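Local coordinates for protein possible membrane-associated serine protease (PDB 3K6Y) that acts as a serine endopeptidase of the chymotrypsin-like S1C family, the protease part of a membrane protein probably needed for resistance to acid and oxidative stress, at residues V37-K46 with L134-A144; V85-V96 with I107-P115. All coordinates share one frame; numbering follows the deposited sequence.

How the contacts relate
Contact 1 lies where the two beta barrels of the trypsin-like fold meet, packing helix 35-40, which precedes the first barrel, and strand 44-51 of that barrel on the ends of strands 130-135 and 143-157 of the second and the loop joining them. Contact 2 stays within the first barrel, pairing strands 90-100 and 105-109 and covering the end of strand 82-87. Along the chain, contact 2 is nested inside the loop closed by contact 1. Their centres are about 14 Å apart, and they touch where strands 44-51 and 82-87 are neighbours in the closed sheet, with Val45 packing on Val85. They thus meet where the first barrel closes, on the side joined to the second by contact 1.

Contact 1 of 2, residues V37-K46 with L134-A144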
ATOM      1  N   VAL A  37      -6.192  25.325 -24.430  1.00 14.99           N
ATOM      2  CA  VAL A  37      -5.388  25.297 -23.206  1.00 15.24           C
ATOM      3  C   VAL A  37      -6.099  26.097 -22.108  1.00 14.99           C
ATOM      4  O   VAL A  37      -6.374  25.576 -21.019  1.00 14.70           O
ATOM      5  CB  VAL A  37      -3.977  25.828 -23.465  1.00 15.11           C
ATOM      6  CG1 VAL A  37      -3.219  26.006 -22.147  1.00 16.18           C
ATOM      7  CG2 VAL A  37      -3.227  24.884 -24.402  1.00 16.42           C
ATOM      8  N   ALA A  38      -6.461  27.344 -22.413  1.00 15.89           N
ATOM      9  CA  ALA A  38      -7.071  28.201 -21.415  1.00 17.01           C
ATOM     10  C   ALA A  38      -8.421  27.670 -20.977  1.00 16.86           C
ATOM     11  O   ALA A  38      -8.833  27.849 -19.815  1.00 17.92           O
ATOM     12  CB  ALA A  38      -7.252  29.601 -21.976  1.00 17.98           C
ATOM     13  N   ALA A  39      -9.125  27.044 -21.921  1.00 16.62           N
ATOM     14  CA  ALA A  39     -10.448  26.517 -21.628  1.00 17.66           C
ATOM     15  C   ALA A  39     -10.391  25.286 -20.738  1.00 16.79           C
ATOM     16  O   ALA A  39     -11.316  25.021 -19.989  1.00 17.39           O
ATOM     17  CB  ALA A  39     -11.193  26.234 -22.886  1.00 18.75           C
ATOM     18  N   THR A  40      -9.293  24.536 -20.820  1.00 14.16           N
ATOM     19  CA  THR A  40      -9.166  23.299 -20.065  1.00 13.38           C
ATOM     20  C   THR A  40      -8.502  23.517 -18.710  1.00 12.83           C
ATOM     21  O   THR A  40      -8.782  22.782 -17.762  1.00 12.05           O
ATOM     22  CB  THR A  40      -8.360  22.259 -20.888  1.00 13.53           C
ATOM     23  OG1 THR A  40      -8.973  22.100 -22.174  1.00 14.98           O
ATOM     24  CG2 THR A  40      -8.343  20.923 -20.224  1.00 13.83           C
ATOM     25  N   GLU A  41      -7.615  24.510 -18.633  1.00 12.87           N
ATOM     26  CA  GLU A  41      -6.854  24.816 -17.417  1.00 13.83           C
ATOM     27  C   GLU A  41      -7.627  24.771 -16.093  1.00 13.11           C
ATOM     28  O   GLU A  41      -7.120  24.194 -15.138  1.00 12.41           O
ATOM     29  CB  GLU A  41      -6.127  26.172 -17.559  1.00 14.21           C
ATOM     30  CG  GLU A  41      -5.406  26.592 -16.273  1.00 16.17           C
ATOM     31  CD  GLU A  41      -4.672  27.907 -16.336  1.00 18.70           C
ATOM     32  OE1 GLU A  41      -3.978  28.210 -15.345  1.00 21.59           O
ATOM     33  OE2 GLU A  41      -4.803  28.621 -17.348  1.00 21.06           O
ATOM     34  N   PRO A  42      -8.848  25.347 -16.015  1.00 12.61           N
ATOM     35  CA  PRO A  42      -9.507  25.347 -14.702  1.00 12.73           C
ATOM     36  C   PRO A  42      -9.745  23.952 -14.131  1.00 12.27           C
ATOM     37  O   PRO A  42      -9.818  23.799 -12.910  1.00 13.27           O
ATOM     38  CB  PRO A  42     -10.842  26.062 -14.969  1.00 13.87           C
ATOM     39  CG  PRO A  42     -10.532  26.958 -16.156  1.00 14.59           C
ATOM     40  CD  PRO A  42      -9.638  26.096 -17.019  1.00 13.00           C
ATOM     41  N   SER A  43      -9.884  22.963 -15.008  1.00 10.96           N
ATOM     42  CA  SER A  43     -10.173  21.596 -14.581  1.00 10.16           C
ATOM     43  C   SER A  43      -8.925  20.739 -14.359  1.00  9.90           C
ATOM     44  O   SER A  43      -9.047  19.554 -14.059  1.00 10.47           O
ATOM     45  CB  SER A  43     -11.058  20.933 -15.617  1.00 11.25           C
ATOM     46  OG  SER A  43     -12.252  21.692 -15.786  1.00 12.92           O
ATOM     47  N   VAL A  44      -7.746  21.340 -14.531  1.00  9.81           N
ATOM     48  CA  VAL A  44      -6.471  20.660 -14.314  1.00 10.00           C
ATOM     49  C   VAL A  44      -5.902  21.217 -13.030  1.00 10.40           C
ATOM     50  O   VAL A  44      -5.691  22.431 -12.926  1.00 11.70           O
ATOM     51  CB  VAL A  44      -5.517  20.888 -15.484  1.00 10.00           C
ATOM     52  CG1 VAL A  44      -4.227  20.143 -15.240  1.00 11.25           C
ATOM     53  CG2 VAL A  44      -6.137  20.435 -16.807  1.00 11.48           C
ATOM     54  N   VAL A  45      -5.714  20.340 -12.046  1.00  9.91           N
ATOM     55  CA  VAL A  45      -5.437  20.772 -10.691  1.00  9.96           C
ATOM     56  C   VAL A  45      -4.048  20.335 -10.243  1.00  9.98           C
ATOM     57  O   VAL A  45      -3.498  19.364 -10.758  1.00 10.42           O
ATOM     58  CB  VAL A  45      -6.526  20.249  -9.706  1.00 10.35           C
ATOM     59  CG1 VAL A  45      -7.890  20.798 -10.072  1.00 12.26           C
ATOM     60  CG2 VAL A  45      -6.575  18.703  -9.670  1.00 11.42           C
ATOM     61  N   LYS A  46      -3.501  21.048  -9.265  1.00 10.31           N
ATOM     62  CA  LYS A  46      -2.212  20.673  -8.695  1.00 11.38           C
ATOM     63  C   LYS A  46      -2.479  19.808  -7.471  1.00 10.53           C
ATOM     64  O   LYS A  46      -3.410  20.071  -6.715  1.00 11.39           O
ATOM     65  CB  LYS A  46      -1.445  21.944  -8.325  1.00 12.25           C
ATOM     66  CG  LYS A  46      -0.049  21.646  -7.769  1.00 15.10           C
ATOM     67  CD  LYS A  46       0.672  22.855  -7.190  1.00 17.35           C
ATOM     68  CE  LYS A  46       1.660  22.363  -6.155  1.00 24.76           C
ATOM     69  NZ  LYS A  46       2.295  23.472  -5.389  1.00 28.38           N
ATOM     70  N   LEU A 134      -0.890  18.756 -20.074  1.00 12.34           N
ATOM     71  CA  LEU A 134      -1.211  19.859 -19.162  1.00 12.32           C
ATOM     72  C   LEU A 134      -0.821  19.487 -17.742  1.00 12.08           C
ATOM     73  O   LEU A 134      -1.224  18.432 -17.245  1.00 11.88           O
ATOM     74  CB  LEU A 134      -2.705  20.187 -19.211  1.00 13.08           C
ATOM     75  CG  LEU A 134      -3.276  20.468 -20.597  1.00 14.16           C
ATOM     76  CD1 LEU A 134      -4.766  20.775 -20.450  1.00 14.27           C
ATOM     77  CD2 LEU A 134      -2.549  21.620 -21.260  1.00 15.76           C
ATOM     78  N   GLY A 135      -0.087  20.364 -17.065  1.00 12.06           N
ATOM     79  CA  GLY A 135       0.298  20.037 -15.702  1.00 13.30           C
ATOM     80  C   GLY A 135       1.078  21.118 -15.007  1.00 12.61           C
ATOM     81  O   GLY A 135       1.113  22.269 -15.457  1.00 12.74           O
ATOM     82  N   TYR A 136       1.684  20.740 -13.886  1.00 12.94           N
ATOM     83  CA  TYR A 136       2.361  21.679 -13.002  1.00 13.99           C
ATOM     84  C   TYR A 136       3.808  21.252 -12.754  1.00 14.68           C
ATOM     85  O   TYR A 136       4.141  20.745 -11.672  1.00 15.31           O
ATOM     86  CB  TYR A 136       1.594  21.796 -11.683  1.00 14.35           C
ATOM     87  CG  TYR A 136       0.221  22.394 -11.848  1.00 13.76           C
ATOM     88  CD1 TYR A 136       0.013  23.765 -11.683  1.00 13.31           C
ATOM     89  CD2 TYR A 136      -0.880  21.593 -12.152  1.00 12.95           C
ATOM     90  CE1 TYR A 136      -1.259  24.326 -11.828  1.00 14.40           C
ATOM     91  CE2 TYR A 136      -2.123  22.141 -12.328  1.00 12.79           C
ATOM     92  CZ  TYR A 136      -2.321  23.484 -12.146  1.00 13.38           C
ATOM     93  OH  TYR A 136      -3.573  24.034 -12.305  1.00 16.39           O
ATOM     94  N   PRO A 137       4.682  21.465 -13.750  1.00 15.64           N
ATOM     95  CA  PRO A 137       6.100  21.105 -13.580  1.00 16.60           C
ATOM     96  C   PRO A 137       6.690  21.739 -12.330  1.00 17.30           C
ATOM     97  O   PRO A 137       6.464  22.912 -12.059  1.00 17.35           O
ATOM     98  CB  PRO A 137       6.766  21.714 -14.817  1.00 17.65           C
ATOM     99  CG  PRO A 137       5.688  21.803 -15.850  1.00 17.34           C
ATOM    100  CD  PRO A 137       4.401  22.054 -15.075  1.00 16.44           C
ATOM    101  N   GLY A 138       7.424  20.940 -11.564  1.00 16.84           N
ATOM    102  CA  GLY A 138       8.116  21.439 -10.373  1.00 17.90           C
ATOM    103  C   GLY A 138       7.201  21.912  -9.264  1.00 18.24           C
ATOM    104  O   GLY A 138       7.656  22.588  -8.328  1.00 19.33           O
ATOM    105  N   GLY A 139       5.917  21.552  -9.337  1.00 18.02           N
ATOM    106  CA  GLY A 139       4.929  22.071  -8.395  1.00 18.00           C
ATOM    107  C   GLY A 139       4.660  23.556  -8.567  1.00 18.01           C
ATOM    108  O   GLY A 139       4.071  24.192  -7.684  1.00 18.89           O
ATOM    109  N   GLY A 140       5.086  24.092  -9.711  1.00 17.95           N
ATOM    110  CA  GLY A 140       4.985  25.525 -10.005  1.00 18.53           C
ATOM    111  C   GLY A 140       3.734  25.875 -10.781  1.00 18.20           C
ATOM    112  O   GLY A 140       2.667  25.290 -10.556  1.00 19.27           O
ATOM    113  N   ASN A 141       3.863  26.834 -11.687  1.00 19.06           N
ATOM    114  CA  ASN A 141       2.734  27.325 -12.447  1.00 19.48           C
ATOM    115  C   ASN A 141       2.224  26.330 -13.466  1.00 17.90           C
ATOM    116  O   ASN A 141       2.978  25.516 -13.998  1.00 17.35           O
ATOM    117  CB  ASN A 141       3.122  28.627 -13.163  1.00 21.12           C
ATOM    118  CG  ASN A 141       3.270  29.805 -12.213  1.00 25.48           C
ATOM    119  OD1 ASN A 141       2.801  29.768 -11.071  1.00 28.47           O
ATOM    120  ND2 ASN A 141       3.903  30.867 -12.694  1.00 29.93           N
ATOM    121  N   PHE A 142       0.928  26.421 -13.747  1.00 16.43           N
ATOM    122  CA  PHE A 142       0.323  25.649 -14.819  1.00 15.92           C
ATOM    123  C   PHE A 142       1.095  25.832 -16.125  1.00 15.52           C
ATOM    124  O   PHE A 142       1.425  26.975 -16.490  1.00 16.65           O
ATOM    125  CB  PHE A 142      -1.147  26.076 -14.999  1.00 15.86           C
ATOM    126  CG  PHE A 142      -1.834  25.403 -16.147  1.00 15.66           C
ATOM    127  CD1 PHE A 142      -1.933  26.046 -17.381  1.00 16.34           C
ATOM    128  CD2 PHE A 142      -2.375  24.125 -16.010  1.00 14.94           C
ATOM    129  CE1 PHE A 142      -2.575  25.441 -18.450  1.00 17.60           C
ATOM    130  CE2 PHE A 142      -3.012  23.518 -17.085  1.00 16.11           C
ATOM    131  CZ  PHE A 142      -3.116  24.185 -18.298  1.00 16.85           C
ATOM    132  N   THR A 143       1.367  24.727 -16.828  1.00 14.75           N
ATOM    133  CA  THR A 143       2.155  24.732 -18.061  1.00 15.80           C
ATOM    134  C   THR A 143       1.544  23.777 -19.069  1.00 14.96           C
ATOM    135  O   THR A 143       1.232  22.626 -18.736  1.00 15.39           O
ATOM    136  CB  THR A 143       3.618  24.301 -17.766  1.00 16.60           C
ATOM    137  OG1 THR A 143       4.162  25.173 -16.761  1.00 18.14           O
ATOM    138  CG2 THR A 143       4.487  24.311 -19.035  1.00 17.84           C
ATOM    139  N   ALA A 144       1.358  24.264 -20.297  1.00 14.63           N
ATOM    140  CA  ALA A 144       0.972  23.429 -21.418  1.00 14.47           C
ATOM    141  C   ALA A 144       2.226  23.041 -22.177  1.00 14.78           C
ATOM    142  O   ALA A 144       3.005  23.913 -22.584  1.00 16.81           O
ATOM    143  CB  ALA A 144       0.015  24.178 -22.341  1.00 15.12           C
TER
HETATM  144  O   HOH W   1      -3.800  27.133 -12.884  1.00 29.50           O
HETATM  145  O   HOH W   2      -5.683  25.076 -13.262  1.00 42.61           O
HETATM  146  O   HOH W   3       4.694  23.892  -5.101  1.00 37.68           O
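Glu41 and Lys46 lie over the rings of Phe142 and Tyr136, respectively, at the junction of the two antiparallel barrels of the chymotrypsin-like fold. Helix 35-40, the 3-10 turn after it and the start of strand 44-51 here meet the ends of strands 130-135 and 143-157 and the loop that joins them.

Two CH-pi contacts carry the aromatic part. Glu41 CG sits over the centre of the Phe142 ring, 3.6 Å from the centroid. With CG anti to the backbone N (chi1 175°) and the chain extended beyond it, the side chain runs across this face, and its carboxylate stacks within 9° of the ring plane. Lys46 CB takes the equivalent place over Tyr136, 3.8 Å from the ring centroid.

Apolar contacts fill in around the rings. Val37 CG1 comes to the edge of Phe142, in its plane and 3.8 Å from CE1, and also rests on the methyl of Ala144. Val44 crosses Phe142 at about a right angle, its CB near CE2. Leu134 CD1 reaches between Thr40 CG2, at 3.6 Å, and Val44 CG2, while Ile188 of strand 186-188 packs on both Thr40 and Leu134.

Polar contacts complete the junction. A water donates to Glu41 OE1 at 2.7 Å and to Tyr136 OH at 3.2 Å, linking the Glu41 carboxylate to the Tyr136 hydroxyl. The Tyr136 side chain is about 10 Å from that of Ser183, the predicted nucleophile. Lys46 extends past Tyr136 to Gly139 while its ammonium also forms a salt bridge with Glu59 and a cation-pi contact with Tyr86. Its NZ donates to Gly139 O at 3.0 Å, in the carbonyl plane and on a lone pair, with a C=O...N angle of 135°.

Contact 2 of 2, residues V85-V96 with I107-P115; sequences VYAGDKPFEATV and ILAVPHLPP
Leu113 CD1 covers one face of the Phe92 ring in a CH-pi contact, 4.2 Å from the centroid and displaced toward the rim. The carbonyl oxygens of Val85 and Ala87 lie at the ring's edge, in its plane. Obliquely to the ring come Pro114 CD, 3.4 Å from Phe92 CZ, and His112 O, equally close to CE2. Leu113 has CG anti to the backbone N (chi1 179°) and chi2 at 60°, which brings its CD1 against both the ring and Ala87 CB, 3.8 Å from the latter.

Beyond the aromatic group, strands 90-100 and 105-109 form an antiparallel hairpin of the first barrel of the trypsin-like fold. Thr95 and Ala109 are its hydrogen-bonded pair here: Thr95 N donates to Ala109 O at 2.9 Å, and Ala109 N to Thr95 O at 2.8 Å. The next pair, Val96 with Leu108, is non-hydrogen-bonded, and Val96 CG2 meets Leu108 CD2. Leu108 CD1 turns instead to Val85 CG2, which also touches Val110 CG2, bringing side chains of strands 82-87 and 105-109 together with that of Val110, just past the end of the latter strand.

After Val110 the chain leaves the hairpin in a type II turn to Leu113. Asp68 holds this turn through the backbone nitrogens of His112 and Leu113, and a water donates to both Pro111 O and Glu93 O, at 2.8 Å each.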
ATOM      1  N   VAL A  85      -5.630  19.315  -2.981  1.00 10.94           N
ATOM      2  CA  VAL A  85      -5.838  19.669  -4.372  1.00 10.98           C
ATOM      3  C   VAL A  85      -5.928  21.202  -4.467  1.00 11.34           C
ATOM      4  O   VAL A  85      -6.630  21.825  -3.679  1.00 12.81           O
ATOM      5  CB  VAL A  85      -7.154  19.011  -4.870  1.00 11.17           C
ATOM      6  CG1 VAL A  85      -7.638  19.634  -6.170  1.00 12.43           C
ATOM      7  CG2 VAL A  85      -6.953  17.490  -4.986  1.00 11.95           C
ATOM      8  N   TYR A  86      -5.221  21.785  -5.428  1.00 11.61           N
ATOM      9  CA  TYR A  86      -5.286  23.242  -5.616  1.00 12.89           C
ATOM     10  C   TYR A  86      -5.966  23.544  -6.929  1.00 14.26           C
ATOM     11  O   TYR A  86      -5.555  23.036  -7.973  1.00 14.40           O
ATOM     12  CB  TYR A  86      -3.896  23.865  -5.628  1.00 14.75           C
ATOM     13  CG  TYR A  86      -3.191  23.676  -4.325  1.00 15.34           C
ATOM     14  CD1 TYR A  86      -2.509  22.489  -4.065  1.00 16.91           C
ATOM     15  CD2 TYR A  86      -3.209  24.664  -3.344  1.00 16.61           C
ATOM     16  CE1 TYR A  86      -1.862  22.273  -2.876  1.00 19.15           C
ATOM     17  CE2 TYR A  86      -2.533  24.450  -2.121  1.00 19.23           C
ATOM     18  CZ  TYR A  86      -1.877  23.241  -1.910  1.00 18.27           C
ATOM     19  OH  TYR A  86      -1.200  22.987  -0.732  1.00 22.17           O
ATOM     20  N   ALA A  87      -7.018  24.359  -6.860  1.00 14.74           N
ATOM     21  CA  ALA A  87      -7.702  24.828  -8.064  1.00 17.38           C
ATOM     22  C   ALA A  87      -7.923  26.318  -7.894  1.00 19.61           C
ATOM     23  O   ALA A  87      -8.358  26.755  -6.835  1.00 19.94           O
ATOM     24  CB  ALA A  87      -9.037  24.113  -8.234  1.00 18.66           C
ATOM     25  N   GLY A  88      -7.636  27.089  -8.938  1.00 22.64           N
ATOM     26  CA  GLY A  88      -7.794  28.541  -8.869  1.00 24.83           C
ATOM     27  C   GLY A  88      -7.054  29.151  -7.686  1.00 25.91           C
ATOM     28  O   GLY A  88      -7.570  30.062  -7.030  1.00 27.47           O
ATOM     29  N   ASP A  89      -5.853  28.625  -7.414  1.00 26.23           N
ATOM     30  CA  ASP A  89      -4.958  29.095  -6.336  1.00 25.58           C
ATOM     31  C   ASP A  89      -5.556  28.980  -4.923  1.00 24.82           C
ATOM     32  O   ASP A  89      -5.232  29.766  -4.030  1.00 26.35           O
ATOM     33  CB  ASP A  89      -4.457  30.521  -6.613  1.00 26.80           C
ATOM     34  N   LYS A  90      -6.423  27.986  -4.737  1.00 21.62           N
ATOM     35  CA  LYS A  90      -7.104  27.720  -3.469  1.00 19.37           C
ATOM     36  C   LYS A  90      -6.950  26.239  -3.130  1.00 16.38           C
ATOM     37  O   LYS A  90      -7.101  25.389  -4.022  1.00 15.27           O
ATOM     38  CB  LYS A  90      -8.583  28.011  -3.625  1.00 19.98           C
ATOM     39  CG  LYS A  90      -9.425  27.802  -2.399  1.00 23.11           C
ATOM     40  N   PRO A  91      -6.661  25.927  -1.854  1.00 15.59           N
ATOM     41  CA  PRO A  91      -6.562  24.528  -1.443  1.00 15.14           C
ATOM     42  C   PRO A  91      -7.896  23.863  -1.118  1.00 14.04           C
ATOM     43  O   PRO A  91      -8.808  24.487  -0.547  1.00 15.06           O
ATOM     44  CB  PRO A  91      -5.712  24.602  -0.172  1.00 15.67           C
ATOM     45  CG  PRO A  91      -6.050  25.949   0.410  1.00 16.94           C
ATOM     46  CD  PRO A  91      -6.310  26.856  -0.754  1.00 16.29           C
ATOM     47  N   PHE A  92      -7.990  22.582  -1.459  1.00 12.50           N
ATOM     48  CA  PHE A  92      -9.177  21.771  -1.146  1.00 12.20           C
ATOM     49  C   PHE A  92      -8.693  20.487  -0.518  1.00 12.33           C
ATOM     50  O   PHE A  92      -7.790  19.839  -1.028  1.00 13.17           O
ATOM     51  CB  PHE A  92      -9.960  21.469  -2.431  1.00 12.50           C
ATOM     52  CG  PHE A  92     -10.598  22.685  -3.018  1.00 12.89           C
ATOM     53  CD1 PHE A  92      -9.880  23.528  -3.866  1.00 13.26           C
ATOM     54  CD2 PHE A  92     -11.897  23.042  -2.663  1.00 14.33           C
ATOM     55  CE1 PHE A  92     -10.448  24.699  -4.361  1.00 13.79           C
ATOM     56  CE2 PHE A  92     -12.465  24.223  -3.162  1.00 16.39           C
ATOM     57  CZ  PHE A  92     -11.738  25.042  -3.995  1.00 15.83           C
ATOM     58  N   GLU A  93      -9.304  20.110   0.593  1.00 12.99           N
ATOM     59  CA  GLU A  93      -9.027  18.822   1.199  1.00 14.33           C
ATOM     60  C   GLU A  93      -9.505  17.706   0.278  1.00 12.80           C
ATOM     61  O   GLU A  93     -10.533  17.824  -0.386  1.00 13.48           O
ATOM     62  CB  GLU A  93      -9.741  18.729   2.552  1.00 15.08           C
ATOM     63  CG  GLU A  93      -9.207  19.701   3.621  1.00 18.63           C
ATOM     64  CD  GLU A  93      -9.844  19.518   4.985  1.00 21.52           C
ATOM     65  OE1 GLU A  93     -10.337  18.404   5.278  1.00 27.69           O
ATOM     66  OE2 GLU A  93      -9.831  20.483   5.778  1.00 29.07           O
ATOM     67  N   ALA A  94      -8.727  16.635   0.242  1.00 12.58           N
ATOM     68  CA  ALA A  94      -9.031  15.494  -0.609  1.00 11.50           C
ATOM     69  C   ALA A  94      -8.913  14.212   0.195  1.00 10.99           C
ATOM     70  O   ALA A  94      -8.155  14.124   1.176  1.00 12.39           O
ATOM     71  CB  ALA A  94      -8.119  15.468  -1.781  1.00 12.62           C
ATOM     72  N   THR A  95      -9.657  13.205  -0.240  1.00 10.08           N
ATOM     73  CA  THR A  95      -9.600  11.848   0.308  1.00 10.62           C
ATOM     74  C   THR A  95      -9.256  10.909  -0.843  1.00  9.81           C
ATOM     75  O   THR A  95      -9.854  11.006  -1.911  1.00 10.22           O
ATOM     76  CB  THR A  95     -10.997  11.445   0.920  1.00 11.89           C
ATOM     77  OG1 THR A  95     -11.294  12.366   1.977  1.00 15.65           O
ATOM     78  CG2 THR A  95     -10.943  10.049   1.502  1.00 13.54           C
ATOM     79  N   VAL A  96      -8.335   9.978  -0.619  1.00  9.05           N
ATOM     80  CA  VAL A  96      -8.026   8.981  -1.641  1.00  8.79           C
ATOM     81  C   VAL A  96      -9.082   7.862  -1.514  1.00  8.45           C
ATOM     82  O   VAL A  96      -9.088   7.119  -0.533  1.00  9.99           O
ATOM     83  CB  VAL A  96      -6.613   8.398  -1.444  1.00  9.12           C
ATOM     84  CG1 VAL A  96      -6.321   7.404  -2.535  1.00 10.04           C
ATOM     85  CG2 VAL A  96      -5.556   9.512  -1.431  1.00 10.99           C
ATOM     86  N   ILE A 107      -8.121   7.914  -7.520  1.00  8.46           N
ATOM     87  CA  ILE A 107      -9.237   8.856  -7.612  1.00  9.00           C
ATOM     88  C   ILE A 107      -9.397   9.496  -6.248  1.00  8.37           C
ATOM     89  O   ILE A 107      -9.388   8.803  -5.209  1.00  8.44           O
ATOM     90  CB  ILE A 107     -10.558   8.165  -8.054  1.00  9.77           C
ATOM     91  CG1 ILE A 107     -10.385   7.591  -9.471  1.00 11.57           C
ATOM     92  CG2 ILE A 107     -11.734   9.162  -8.004  1.00 10.52           C
ATOM     93  CD1 ILE A 107     -11.583   6.770  -9.993  1.00 13.15           C
ATOM     94  N   LEU A 108      -9.516  10.825  -6.284  1.00  8.02           N
ATOM     95  CA  LEU A 108      -9.683  11.623  -5.084  1.00  8.71           C
ATOM     96  C   LEU A 108     -11.085  12.155  -5.001  1.00  8.03           C
ATOM     97  O   LEU A 108     -11.627  12.664  -5.991  1.00  8.70           O
ATOM     98  CB  LEU A 108      -8.720  12.822  -5.122  1.00  8.93           C
ATOM     99  CG  LEU A 108      -7.265  12.490  -5.418  1.00 10.00           C
ATOM    100  CD1 LEU A 108      -6.450  13.757  -5.457  1.00 11.01           C
ATOM    101  CD2 LEU A 108      -6.649  11.538  -4.413  1.00 11.57           C
ATOM    102  N   ALA A 109     -11.654  12.069  -3.795  1.00  8.25           N
ATOM    103  CA  ALA A 109     -12.905  12.766  -3.481  1.00  8.33           C
ATOM    104  C   ALA A 109     -12.558  14.146  -2.950  1.00  8.80           C
ATOM    105  O   ALA A 109     -11.767  14.278  -2.000  1.00  9.50           O
ATOM    106  CB  ALA A 109     -13.721  11.984  -2.448  1.00  9.41           C
ATOM    107  N   VAL A 110     -13.118  15.182  -3.568  1.00  8.73           N
ATOM    108  CA  VAL A 110     -12.731  16.571  -3.272  1.00  9.43           C
ATOM    109  C   VAL A 110     -14.004  17.397  -3.143  1.00 10.20           C
ATOM    110  O   VAL A 110     -14.499  17.969  -4.115  1.00 10.63           O
ATOM    111  CB  VAL A 110     -11.838  17.158  -4.380  1.00  9.58           C
ATOM    112  CG1 VAL A 110     -11.233  18.491  -3.927  1.00 10.88           C
ATOM    113  CG2 VAL A 110     -10.713  16.166  -4.767  1.00 11.18           C
ATOM    114  N   PRO A 111     -14.593  17.404  -1.947  1.00 11.18           N
ATOM    115  CA  PRO A 111     -15.844  18.141  -1.750  1.00 12.20           C
ATOM    116  C   PRO A 111     -15.766  19.605  -2.129  1.00 12.73           C
ATOM    117  O   PRO A 111     -14.774  20.281  -1.826  1.00 13.05           O
ATOM    118  CB  PRO A 111     -16.099  18.004  -0.238  1.00 13.63           C
ATOM    119  CG  PRO A 111     -15.432  16.739   0.133  1.00 13.37           C
ATOM    120  CD  PRO A 111     -14.224  16.629  -0.753  1.00 11.52           C
ATOM    121  N   HIS A 112     -16.823  20.070  -2.802  1.00 12.81           N
ATOM    122  CA  HIS A 112     -17.010  21.486  -3.141  1.00 14.77           C
ATOM    123  C   HIS A 112     -15.933  22.036  -4.073  1.00 13.50           C
ATOM    124  O   HIS A 112     -15.610  23.227  -4.049  1.00 15.04           O
ATOM    125  CB  HIS A 112     -17.157  22.334  -1.870  1.00 17.32           C
ATOM    126  CG  HIS A 112     -18.149  21.776  -0.897  1.00 22.22           C
ATOM    127  ND1 HIS A 112     -17.801  21.358   0.369  1.00 26.46           N
ATOM    128  CD2 HIS A 112     -19.464  21.495  -1.039  1.00 24.95           C
ATOM    129  CE1 HIS A 112     -18.872  20.882   0.982  1.00 26.56           C
ATOM    130  NE2 HIS A 112     -19.896  20.956   0.150  1.00 27.70           N
ATOM    131  N   LEU A 113     -15.419  21.188  -4.958  1.00 12.90           N
ATOM    132  CA  LEU A 113     -14.405  21.587  -5.917  1.00 12.83           C
ATOM    133  C   LEU A 113     -15.111  22.315  -7.079  1.00 12.89           C
ATOM    134  O   LEU A 113     -15.943  21.726  -7.755  1.00 12.86           O
ATOM    135  CB  LEU A 113     -13.687  20.345  -6.413  1.00 12.79           C
ATOM    136  CG  LEU A 113     -12.597  20.592  -7.448  1.00 12.69           C
ATOM    137  CD1 LEU A 113     -11.497  21.490  -6.897  1.00 14.84           C
ATOM    138  CD2 LEU A 113     -12.076  19.238  -7.872  1.00 13.41           C
ATOM    139  N   PRO A 114     -14.802  23.604  -7.312  1.00 13.16           N
ATOM    140  CA  PRO A 114     -15.580  24.326  -8.337  1.00 12.78           C
ATOM    141  C   PRO A 114     -15.510  23.903  -9.806  1.00 12.52           C
ATOM    142  O   PRO A 114     -16.527  23.931 -10.469  1.00 13.62           O
ATOM    143  CB  PRO A 114     -15.133  25.793  -8.167  1.00 14.49           C
ATOM    144  CG  PRO A 114     -14.651  25.856  -6.760  1.00 14.37           C
ATOM    145  CD  PRO A 114     -13.940  24.521  -6.547  1.00 13.66           C
ATOM    146  N   PRO A 115     -14.326  23.568 -10.351  1.00 12.49           N
ATOM    147  CA  PRO A 115     -14.299  23.376 -11.804  1.00 12.81           C
ATOM    148  C   PRO A 115     -15.058  22.166 -12.333  1.00 12.34           C
ATOM    149  O   PRO A 115     -15.217  21.162 -11.633  1.00 12.14           O
ATOM    150  CB  PRO A 115     -12.816  23.265 -12.133  1.00 13.17           C
ATOM    151  CG  PRO A 115     -12.162  22.906 -10.867  1.00 13.93           C
ATOM    152  CD  PRO A 115     -12.974  23.521  -9.770  1.00 12.59           C
TER
HETATM  153  O   HOH W   4     -12.595  19.740  -0.212  1.00 15.82           O
HETATM  154  O   HOH W   5     -12.823  14.114   0.898  1.00 22.92           O